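Local structure of PA1221 (Pseudomonas aeruginosa, 4DG8) at residues A[65-70]-A[153-158]; A[328-333]-A[411-416]; A[360-365]-A[398-403]. The protein belongs to the ANL superfamily of AMP-binding proteins, also carries a phosphopantetheine attachment region, and is modelled here with adenosine monophosphate. All blocks are in the same frame, centred on the assembly; numbering follows the deposited sequence.

In the fold
Contact 1 comes first along the chain and closes before contact 2 opens. It lies where helix 55-72 meets the loop between strands 143-145 and 166-172. Its centre is about 49 Å from that of contact 2 and about 43 Å from that of contact 3, so it is remote from both. Contact 3 falls within the chain between the two segments of contact 2, and their centres are about 16 Å apart. Strand 412-416 of contact 2 and both strands of contact 3 belong to one antiparallel sheet, in which 393-406 and 412-416 are neighbours. Both contacts touch adenosine monophosphate: Phe414 of contact 2 meets the base, and Asp402 of contact 3 meets the ribose.

Contact 1 (A[65-70]-A[153-158]); sequences LSDYLL and PASVAR
Asp67 and Arg158 form the salt bridge that ties this loop to the helix. Both terminal nitrogens of Arg158 reach the same oxygen. NH1 of Arg158 lies 2.9 Å from OD1 of Asp67, and NH2 of Arg158 lies 2.8 Å from that OD1. The grip is end-on. Both N-H bonds are bent, as expected when two donors share one acceptor, and they meet OD1 from above the carboxylate plane. The two flat groups are 27° apart.

A backbone bond adds to the ion pair. Ser155 N donates to Asp67 OD1 at 2.8 Å, again from well above the carboxylate plane. OD1 therefore accepts three hydrogen bonds, which should fix the rotation of the carboxylate and probably favour its charged form. OD2 of Asp67 rests against CA of Ala154 at 3.3 Å.

The arrangement is a loop held on the flank of a helix by side-chain bonds. Segment 65-70 lies on helix 55-72, and segment 153-158 belongs to the loop between strands 143-145 and 166-172. Both lie in the AMP-binding family region.

Packing completes the contact. The Arg158 chain is extended from CG to NE, which carries its guanidinium from the loop to the helix. There NH1 of Arg158 comes within 3.7 Å of CD1 of Leu70, a methyl near the guanidinium edge. CD1 of Leu70 is also 4.0 Å from OG of Ser155. Ser66 lies beside Arg158 too, and its hydroxyl is hydrogen-bonded to Ser100. Behind the helix, Leu65 and Leu69 pack on helix 88-99.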
loop_
_atom_site.group_PDB
_atom_site.type_symbol
_atom_site.label_atom_id
_atom_site.label_comp_id
_atom_site.label_asym_id
_atom_site.label_seq_id
_atom_site.Cartn_x
_atom_site.Cartn_y
_atom_site.Cartn_z
ATOM N N LEU A 65 -0.371 3.404 -25.973
ATOM C CA LEU A 65 -0.084 2.133 -25.324
ATOM C C LEU A 65 -1.372 1.306 -25.165
ATOM O O LEU A 65 -1.372 0.084 -25.334
ATOM C CB LEU A 65 0.593 2.361 -23.970
ATOM C CG LEU A 65 0.903 1.088 -23.179
ATOM C CD1 LEU A 65 1.688 0.115 -24.047
ATOM C CD2 LEU A 65 1.692 1.436 -21.906
ATOM N N SER A 66 -2.471 1.982 -24.846
ATOM C CA SER A 66 -3.750 1.305 -24.689
ATOM C C SER A 66 -4.169 0.697 -26.018
ATOM O O SER A 66 -4.817 -0.345 -26.045
ATOM C CB SER A 66 -4.827 2.249 -24.141
ATOM O OG SER A 66 -6.115 1.639 -24.172
ATOM N N ASP A 67 -3.797 1.342 -27.120
ATOM C CA ASP A 67 -4.092 0.787 -28.429
ATOM C C ASP A 67 -3.411 -0.569 -28.559
ATOM O O ASP A 67 -4.014 -1.557 -29.013
ATOM C CB ASP A 67 -3.610 1.714 -29.539
ATOM C CG ASP A 67 -4.470 2.933 -29.692
ATOM O OD1 ASP A 67 -5.637 2.888 -29.251
ATOM O OD2 ASP A 67 -3.976 3.935 -30.267
ATOM N N TYR A 68 -2.147 -0.617 -28.145
ATOM C CA TYR A 68 -1.435 -1.905 -28.127
ATOM C C TYR A 68 -2.088 -2.978 -27.189
ATOM O O TYR A 68 -2.333 -4.154 -27.579
ATOM C CB TYR A 68 0.039 -1.650 -27.782
ATOM C CG TYR A 68 0.830 -2.895 -27.456
ATOM C CD1 TYR A 68 1.531 -3.579 -28.442
ATOM C CD2 TYR A 68 0.876 -3.382 -26.153
ATOM C CE1 TYR A 68 2.254 -4.713 -28.139
ATOM C CE2 TYR A 68 1.588 -4.510 -25.837
ATOM C CZ TYR A 68 2.279 -5.178 -26.830
ATOM O OH TYR A 68 2.989 -6.315 -26.502
ATOM N N LEU A 69 -2.391 -2.570 -25.958
ATOM C CA LEU A 69 -3.002 -3.481 -24.997
ATOM C C LEU A 69 -4.328 -4.040 -25.521
ATOM O O LEU A 69 -4.614 -5.233 -25.391
ATOM C CB LEU A 69 -3.233 -2.778 -23.657
ATOM C CG LEU A 69 -2.002 -2.200 -22.961
ATOM C CD1 LEU A 69 -2.393 -1.645 -21.583
ATOM C CD2 LEU A 69 -0.914 -3.274 -22.837
ATOM N N LEU A 70 -5.148 -3.172 -26.095
ATOM C CA LEU A 70 -6.439 -3.599 -26.607
ATOM C C LEU A 70 -6.259 -4.514 -27.800
ATOM O O LEU A 70 -7.059 -5.420 -28.008
ATOM C CB LEU A 70 -7.307 -2.398 -26.973
ATOM C CG LEU A 70 -7.839 -1.726 -25.712
ATOM C CD1 LEU A 70 -8.518 -0.400 -26.007
ATOM C CD2 LEU A 70 -8.748 -2.680 -24.924
ATOM N N PRO A 153 -3.134 -0.316 -34.242
ATOM C CA PRO A 153 -4.179 0.521 -34.844
ATOM C C PRO A 153 -4.810 1.406 -33.778
ATOM O O PRO A 153 -5.071 0.911 -32.675
ATOM C CB PRO A 153 -5.214 -0.502 -35.334
ATOM C CG PRO A 153 -4.510 -1.825 -35.340
ATOM C CD PRO A 153 -3.492 -1.746 -34.247
ATOM N N ALA A 154 -5.050 2.682 -34.079
ATOM C CA ALA A 154 -5.657 3.563 -33.086
ATOM C C ALA A 154 -7.051 3.053 -32.736
ATOM O O ALA A 154 -7.885 2.856 -33.621
ATOM C CB ALA A 154 -5.716 4.983 -33.595
ATOM N N SER A 155 -7.302 2.832 -31.448
ATOM C CA SER A 155 -8.559 2.231 -31.025
ATOM C C SER A 155 -9.747 3.033 -31.527
ATOM O O SER A 155 -9.816 4.247 -31.340
ATOM C CB SER A 155 -8.633 2.106 -29.503
ATOM O OG SER A 155 -9.934 1.711 -29.094
ATOM N N VAL A 156 -10.679 2.345 -32.174
ATOM C CA VAL A 156 -11.906 2.982 -32.628
ATOM C C VAL A 156 -12.686 3.473 -31.410
ATOM O O VAL A 156 -13.148 4.617 -31.379
ATOM C CB VAL A 156 -12.765 2.021 -33.477
ATOM C CG1 VAL A 156 -14.140 2.620 -33.731
ATOM C CG2 VAL A 156 -12.059 1.709 -34.788
ATOM N N ALA A 157 -12.834 2.593 -30.419
ATOM C CA ALA A 157 -13.463 2.933 -29.147
ATOM C C ALA A 157 -12.873 2.081 -28.031
ATOM O O ALA A 157 -12.655 0.886 -28.217
ATOM C CB ALA A 157 -14.955 2.709 -29.234
ATOM N N ARG A 158 -12.639 2.678 -26.866
ATOM C CA ARG A 158 -12.135 1.915 -25.739
ATOM C C ARG A 158 -13.317 1.345 -24.979
ATOM O O ARG A 158 -14.403 1.916 -25.018
ATOM C CB ARG A 158 -11.257 2.779 -24.836
ATOM C CG ARG A 158 -10.263 3.571 -25.649
ATOM C CD ARG A 158 -8.963 3.878 -24.946
ATOM N NE ARG A 158 -8.175 4.667 -25.885
ATOM C CZ ARG A 158 -7.271 4.158 -26.710
ATOM N NH1 ARG A 158 -6.992 2.855 -26.671
ATOM N NH2 ARG A 158 -6.640 4.954 -27.565
#

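Contact 2 (A[328-333]-A[411-416]); sequences LEEDDI and RLRFIG. With AMP (adenosine monophosphate), chain B.
Asp332 takes a side-on, two-pronged salt bridge from Arg413. Arg413 NE donates to Asp332 OD2 at 2.8 Å, almost straight at 178° and on the syn side of the carboxylate. Arg413 NH2 donates to Asp332 OD1 at 3.0 Å, from above the carboxylate plane. The two planes are 41° apart. The Arg413 chain bends at chi2 and chi3, which brings the guanidinium back across to the loop.

Glu330 extends the network. Its OE1 accepts a weak bond from Arg413 NH2 at 3.2 Å, at the edge of the guanidinium. The carboxylate stands nearly perpendicular to that plane. Asp407 holds Arg413 from NH1, so acidic groups meet all three of its nitrogens.

Two waters widen the contact. One joins Glu330 OE2 to NH2 of Arg411, whose NE pairs with Asp407. The other accepts from Phe414 N at 2.9 Å and donates to Asp332 OD2 and to Ile333 O.

Next to this water-bound amide, the Phe414 ring lines the nucleotide pocket. AMP C2 sits over the ring centre, 3.6 Å above its plane.

Strand 412-416 pairs with strand 393-406, and Ile415 and Gly416 both face Arg403 in a classic beta bulge. On the loop side, Leu328 and Ile333 pack on helix 290-299.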
loop_
_atom_site.group_PDB
_atom_site.type_symbol
_atom_site.label_atom_id
_atom_site.label_comp_id
_atom_site.label_asym_id
_atom_site.label_seq_id
_atom_site.Cartn_x
_atom_site.Cartn_y
_atom_site.Cartn_z
ATOM N N LEU A 328 -1.007 16.192 20.699
ATOM C CA LEU A 328 0.395 15.988 21.050
ATOM C C LEU A 328 0.559 15.697 22.532
ATOM O O LEU A 328 1.654 15.354 22.992
ATOM C CB LEU A 328 1.228 17.202 20.663
ATOM C CG LEU A 328 1.157 17.605 19.194
ATOM C CD1 LEU A 328 1.986 18.855 18.990
ATOM C CD2 LEU A 328 1.626 16.478 18.284
ATOM N N GLU A 329 -0.536 15.834 23.276
ATOM C CA GLU A 329 -0.528 15.545 24.698
ATOM C C GLU A 329 -1.035 14.141 25.022
ATOM O O GLU A 329 -1.077 13.769 26.187
ATOM C CB GLU A 329 -1.385 16.562 25.452
ATOM C CG GLU A 329 -0.946 17.989 25.267
ATOM C CD GLU A 329 0.519 18.184 25.604
ATOM O OE1 GLU A 329 0.953 17.741 26.694
ATOM O OE2 GLU A 329 1.238 18.767 24.768
ATOM N N GLU A 330 -1.431 13.372 24.009
ATOM C CA GLU A 330 -2.039 12.068 24.269
ATOM C C GLU A 330 -1.022 10.931 24.177
ATOM O O GLU A 330 0.099 11.135 23.691
ATOM C CB GLU A 330 -3.166 11.813 23.252
ATOM C CG GLU A 330 -4.202 12.939 23.141
ATOM C CD GLU A 330 -5.431 12.721 24.018
ATOM O OE1 GLU A 330 -5.473 11.711 24.751
ATOM O OE2 GLU A 330 -6.361 13.555 23.968
ATOM N N ASP A 331 -1.448 9.726 24.570
ATOM C CA ASP A 331 -0.585 8.540 24.564
ATOM C C ASP A 331 -0.510 7.981 23.149
ATOM O O ASP A 331 0.381 7.207 22.829
ATOM C CB ASP A 331 -1.137 7.436 25.481
ATOM C CG ASP A 331 -0.812 7.645 26.960
ATOM O OD1 ASP A 331 -0.271 8.704 27.345
ATOM O OD2 ASP A 331 -1.129 6.724 27.747
ATOM N N ASP A 332 -1.477 8.353 22.315
ATOM C CA ASP A 332 -1.529 7.896 20.928
ATOM C C ASP A 332 -2.202 8.961 20.080
ATOM O O ASP A 332 -3.061 9.670 20.576
ATOM C CB ASP A 332 -2.353 6.606 20.821
ATOM C CG ASP A 332 -3.819 6.811 21.226
ATOM O OD1 ASP A 332 -4.089 6.881 22.445
ATOM O OD2 ASP A 332 -4.699 6.902 20.336
ATOM N N ILE A 333 -1.829 9.055 18.804
ATOM C CA ILE A 333 -2.521 9.943 17.865
ATOM C C ILE A 333 -3.780 9.243 17.371
ATOM O O ILE A 333 -3.690 8.122 16.862
ATOM C CB ILE A 333 -1.657 10.242 16.623
ATOM C CG1 ILE A 333 -0.277 10.779 17.027
ATOM C CG2 ILE A 333 -2.387 11.202 15.673
ATOM C CD1 ILE A 333 -0.325 12.058 17.857
ATOM N N ARG A 411 -13.776 10.047 18.047
ATOM C CA ARG A 411 -12.650 9.692 17.181
ATOM C C ARG A 411 -12.170 8.294 17.543
ATOM O O ARG A 411 -12.223 7.898 18.708
ATOM C CB ARG A 411 -11.492 10.682 17.345
ATOM C CG ARG A 411 -11.870 12.136 17.192
ATOM C CD ARG A 411 -10.674 13.039 17.490
ATOM N NE ARG A 411 -10.167 12.886 18.858
ATOM C CZ ARG A 411 -9.241 13.680 19.399
ATOM N NH1 ARG A 411 -8.731 14.687 18.697
ATOM N NH2 ARG A 411 -8.833 13.478 20.644
ATOM N N LEU A 412 -11.709 7.536 16.555
ATOM C CA LEU A 412 -11.176 6.209 16.842
ATOM C C LEU A 412 -9.729 6.253 17.330
ATOM O O LEU A 412 -8.906 7.030 16.841
ATOM C CB LEU A 412 -11.317 5.276 15.635
ATOM C CG LEU A 412 -12.738 4.765 15.366
ATOM C CD1 LEU A 412 -12.815 4.121 13.994
ATOM C CD2 LEU A 412 -13.196 3.789 16.445
ATOM N N ARG A 413 -9.446 5.409 18.314
ATOM C CA ARG A 413 -8.126 5.283 18.909
ATOM C C ARG A 413 -7.662 3.834 18.711
ATOM O O ARG A 413 -8.260 2.903 19.264
ATOM C CB ARG A 413 -8.220 5.637 20.390
ATOM C CG ARG A 413 -8.948 6.969 20.622
ATOM C CD ARG A 413 -8.134 8.153 20.070
ATOM N NE ARG A 413 -6.969 8.372 20.913
ATOM C CZ ARG A 413 -6.915 9.244 21.918
ATOM N NH1 ARG A 413 -7.954 10.030 22.207
ATOM N NH2 ARG A 413 -5.813 9.331 22.637
ATOM N N PHE A 414 -6.619 3.645 17.905
ATOM C CA PHE A 414 -6.165 2.305 17.535
ATOM C C PHE A 414 -5.550 1.552 18.721
ATOM O O PHE A 414 -4.702 2.078 19.448
ATOM C CB PHE A 414 -5.171 2.386 16.384
ATOM C CG PHE A 414 -4.714 1.051 15.879
ATOM C CD1 PHE A 414 -5.373 0.431 14.820
ATOM C CD2 PHE A 414 -3.618 0.419 16.450
ATOM C CE1 PHE A 414 -4.952 -0.799 14.346
ATOM C CE2 PHE A 414 -3.187 -0.809 15.977
ATOM C CZ PHE A 414 -3.857 -1.424 14.927
ATOM N N ILE A 415 -5.977 0.311 18.916
ATOM C CA ILE A 415 -5.441 -0.494 20.007
ATOM C C ILE A 415 -4.432 -1.538 19.533
ATOM O O ILE A 415 -3.272 -1.538 19.971
ATOM C CB ILE A 415 -6.552 -1.139 20.854
ATOM C CG1 ILE A 415 -7.374 -0.044 21.555
ATOM C CG2 ILE A 415 -5.950 -2.102 21.876
ATOM C CD1 ILE A 415 -8.639 -0.557 22.237
ATOM N N GLY A 416 -4.872 -2.446 18.672
ATOM C CA GLY A 416 -3.968 -3.492 18.211
ATOM C C GLY A 416 -4.679 -4.685 17.596
ATOM O O GLY A 416 -5.867 -4.618 17.300
HETATM P P AMP B . -1.844 -2.696 4.734
HETATM O O1P AMP B . -0.587 -3.357 4.210
HETATM O O2P AMP B . -2.099 -1.236 4.382
HETATM O O3P AMP B . -3.006 -3.561 4.284
HETATM O "O5'" AMP B . -1.921 -2.876 6.311
HETATM C "C5'" AMP B . -3.111 -2.571 7.012
HETATM C "C4'" AMP B . -2.944 -2.756 8.495
HETATM O "O4'" AMP B . -1.845 -1.938 8.979
HETATM C "C3'" AMP B . -4.127 -2.332 9.346
HETATM O "O3'" AMP B . -5.156 -3.315 9.386
HETATM C "C2'" AMP B . -3.482 -2.058 10.698
HETATM O "O2'" AMP B . -3.232 -3.279 11.385
HETATM C "C1'" AMP B . -2.139 -1.454 10.277
HETATM N N9 AMP B . -2.188 0.026 10.226
HETATM C C8 AMP B . -2.303 0.754 9.089
HETATM N N7 AMP B . -2.322 2.085 9.347
HETATM C C5 AMP B . -2.231 2.244 10.676
HETATM C C6 AMP B . -2.198 3.398 11.616
HETATM N N6 AMP B . -2.276 4.664 11.168
HETATM N N1 AMP B . -2.082 3.140 12.941
HETATM C C2 AMP B . -2.001 1.868 13.388
HETATM N N3 AMP B . -2.023 0.779 12.593
HETATM C C4 AMP B . -2.133 0.886 11.250
HETATM O O HOH W 1 -6.890 15.264 21.581
HETATM O O HOH W 2 -4.774 5.856 17.994
#

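Contact 3 (A[360-365]-A[398-403]); sequences AGEIVA and YRTGDR. With AMP (adenosine monophosphate), chain B.
Arg403, Glu362 and Ile363 lie where strands 361-367 and 393-406 run antiparallel. Glu362 reaches across with its chain extended beyond CG and with CG anti to N (chi1 173°). Its OE2 accepts from Gly401 N at 3.0 Å, on the anti side of the carboxylate. Its OE1 meets the guanidinium edge of Arg399, where NH2 gives a weak, long salt bridge of 3.5 Å.

Arg403 pairs with Glu362 in a non-hydrogen-bonded position. Its side chain bends at chi3, and NH2 of Arg403 comes to 3.5 Å from CB of Ala360.

The register shifts by two between Glu362 and Val364, a beta bulge. Ile363 alone stands opposite Thr400, Gly401 and Asp402. Thr400 OG1 accepts from Asp402 N at 3.0 Å, an ST turn.

Ile363 spans the bulge with both its backbone groups. Its N donates to Asp402 O at 2.9 Å. Its O accepts from Thr400 N, nearly straight at 170°, and from Thr400 OG1 at 2.7 Å. The hydroxyl comes in tilted from the carbonyl plane. Thr400 OG1 also lies 3.4 Å from CB of Ile363. The Ile363 side chain packs on Tyr309 of strand 304-309 and Leu346 of strand 342-347.

Within the bulge, Asp402 turns its carboxylate to the ribose of adenosine monophosphate. OD1 of Asp402 accepts from O2' at 2.8 Å; OD2 lies doubtfully close to O3'. Arg417 and Tyr309 also hold this carboxylate.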
loop_
_atom_site.group_PDB
_atom_site.type_symbol
_atom_site.label_atom_id
_atom_site.label_comp_id
_atom_site.label_asym_id
_atom_site.label_seq_id
_atom_site.Cartn_x
_atom_site.Cartn_y
_atom_site.Cartn_z
ATOM N N ALA A 360 -13.534 -1.133 24.000
ATOM C CA ALA A 360 -12.812 -1.703 22.860
ATOM C C ALA A 360 -13.665 -2.629 21.995
ATOM O O ALA A 360 -14.478 -3.401 22.500
ATOM C CB ALA A 360 -11.549 -2.432 23.330
ATOM N N GLY A 361 -13.459 -2.547 20.686
ATOM C CA GLY A 361 -14.164 -3.388 19.740
ATOM C C GLY A 361 -13.346 -3.579 18.478
ATOM O O GLY A 361 -12.207 -3.109 18.384
ATOM N N GLU A 362 -13.923 -4.284 17.509
ATOM C CA GLU A 362 -13.273 -4.473 16.226
ATOM C C GLU A 362 -13.811 -3.477 15.193
ATOM O O GLU A 362 -15.026 -3.238 15.109
ATOM C CB GLU A 362 -13.455 -5.908 15.738
ATOM C CG GLU A 362 -12.943 -6.133 14.328
ATOM C CD GLU A 362 -13.272 -7.514 13.797
ATOM O OE1 GLU A 362 -14.096 -8.224 14.418
ATOM O OE2 GLU A 362 -12.692 -7.890 12.758
ATOM N N ILE A 363 -12.893 -2.890 14.429
ATOM C CA ILE A 363 -13.245 -1.971 13.355
ATOM C C ILE A 363 -13.840 -2.736 12.177
ATOM O O ILE A 363 -13.280 -3.735 11.721
ATOM C CB ILE A 363 -12.025 -1.172 12.868
ATOM C CG1 ILE A 363 -11.466 -0.284 13.979
ATOM C CG2 ILE A 363 -12.392 -0.292 11.679
ATOM C CD1 ILE A 363 -10.155 0.417 13.555
ATOM N N VAL A 364 -14.990 -2.267 11.706
ATOM C CA VAL A 364 -15.658 -2.831 10.542
ATOM C C VAL A 364 -15.906 -1.717 9.534
ATOM O O VAL A 364 -16.417 -0.660 9.890
ATOM C CB VAL A 364 -17.018 -3.442 10.932
ATOM C CG1 VAL A 364 -17.738 -3.954 9.698
ATOM C CG2 VAL A 364 -16.824 -4.548 11.977
ATOM N N ALA A 365 -15.543 -1.957 8.281
ATOM C CA ALA A 365 -15.587 -0.921 7.262
ATOM C C ALA A 365 -16.651 -1.226 6.226
ATOM O O ALA A 365 -16.852 -2.377 5.846
ATOM C CB ALA A 365 -14.225 -0.783 6.584
ATOM N N TYR A 398 -16.343 -5.174 5.581
ATOM C CA TYR A 398 -15.090 -5.870 5.822
ATOM C C TYR A 398 -14.691 -5.727 7.288
ATOM O O TYR A 398 -14.499 -4.607 7.787
ATOM C CB TYR A 398 -13.976 -5.323 4.914
ATOM C CG TYR A 398 -12.633 -5.967 5.179
ATOM C CD1 TYR A 398 -12.365 -7.267 4.754
ATOM C CD2 TYR A 398 -11.642 -5.293 5.887
ATOM C CE1 TYR A 398 -11.134 -7.881 5.023
ATOM C CE2 TYR A 398 -10.412 -5.891 6.148
ATOM C CZ TYR A 398 -10.162 -7.189 5.707
ATOM O OH TYR A 398 -8.937 -7.792 5.959
ATOM N N ARG A 399 -14.591 -6.863 7.975
ATOM C CA ARG A 399 -14.053 -6.920 9.334
ATOM C C ARG A 399 -12.526 -6.909 9.283
ATOM O O ARG A 399 -11.910 -7.824 8.737
ATOM C CB ARG A 399 -14.532 -8.195 10.030
ATOM C CG ARG A 399 -16.040 -8.305 10.133
ATOM C CD ARG A 399 -16.467 -9.673 10.638
ATOM N NE ARG A 399 -16.013 -9.935 11.998
ATOM C CZ ARG A 399 -16.485 -10.917 12.765
ATOM N NH1 ARG A 399 -17.432 -11.727 12.297
ATOM N NH2 ARG A 399 -16.018 -11.092 13.999
ATOM N N THR A 400 -11.919 -5.884 9.871
ATOM C CA THR A 400 -10.497 -5.626 9.677
ATOM C C THR A 400 -9.557 -6.503 10.509
ATOM O O THR A 400 -8.383 -6.685 10.150
ATOM C CB THR A 400 -10.157 -4.161 10.019
ATOM O OG1 THR A 400 -10.564 -3.906 11.362
ATOM C CG2 THR A 400 -10.860 -3.180 9.073
ATOM N N GLY A 401 -10.063 -7.007 11.631
ATOM C CA GLY A 401 -9.210 -7.623 12.638
ATOM C C GLY A 401 -8.444 -6.587 13.464
ATOM O O GLY A 401 -7.590 -6.928 14.289
ATOM N N ASP A 402 -8.734 -5.309 13.241
ATOM C CA ASP A 402 -8.131 -4.256 14.054
ATOM C C ASP A 402 -9.029 -3.892 15.248
ATOM O O ASP A 402 -10.250 -3.763 15.120
ATOM C CB ASP A 402 -7.817 -3.014 13.207
ATOM C CG ASP A 402 -6.713 -3.260 12.200
ATOM O OD1 ASP A 402 -5.689 -3.889 12.558
ATOM O OD2 ASP A 402 -6.864 -2.816 11.049
ATOM N N ARG A 403 -8.414 -3.736 16.411
ATOM C CA ARG A 403 -9.139 -3.371 17.621
ATOM C C ARG A 403 -8.834 -1.925 17.976
ATOM O O ARG A 403 -7.667 -1.484 17.940
ATOM C CB ARG A 403 -8.775 -4.291 18.793
ATOM C CG ARG A 403 -9.139 -5.764 18.586
ATOM C CD ARG A 403 -9.415 -6.463 19.912
ATOM N NE ARG A 403 -10.658 -5.988 20.519
ATOM C CZ ARG A 403 -11.010 -6.209 21.783
ATOM N NH1 ARG A 403 -10.209 -6.897 22.585
ATOM N NH2 ARG A 403 -12.163 -5.738 22.249
HETATM P P AMP B . -1.844 -2.696 4.734
HETATM O O1P AMP B . -0.587 -3.357 4.210
HETATM O O2P AMP B . -2.099 -1.236 4.382
HETATM O O3P AMP B . -3.006 -3.561 4.284
HETATM O "O5'" AMP B . -1.921 -2.876 6.311
HETATM C "C5'" AMP B . -3.111 -2.571 7.012
HETATM C "C4'" AMP B . -2.944 -2.756 8.495
HETATM O "O4'" AMP B . -1.845 -1.938 8.979
HETATM C "C3'" AMP B . -4.127 -2.332 9.346
HETATM O "O3'" AMP B . -5.156 -3.315 9.386
HETATM C "C2'" AMP B . -3.482 -2.058 10.698
HETATM O "O2'" AMP B . -3.232 -3.279 11.385
HETATM C "C1'" AMP B . -2.139 -1.454 10.277
HETATM N N9 AMP B . -2.188 0.026 10.226
HETATM C C8 AMP B . -2.303 0.754 9.089
HETATM N N7 AMP B . -2.322 2.085 9.347
HETATM C C5 AMP B . -2.231 2.244 10.676
HETATM C C6 AMP B . -2.198 3.398 11.616
HETATM N N6 AMP B . -2.276 4.664 11.168
HETATM N N1 AMP B . -2.082 3.140 12.941
HETATM C C2 AMP B . -2.001 1.868 13.388
HETATM N N3 AMP B . -2.023 0.779 12.593
HETATM C C4 AMP B . -2.133 0.886 11.250
#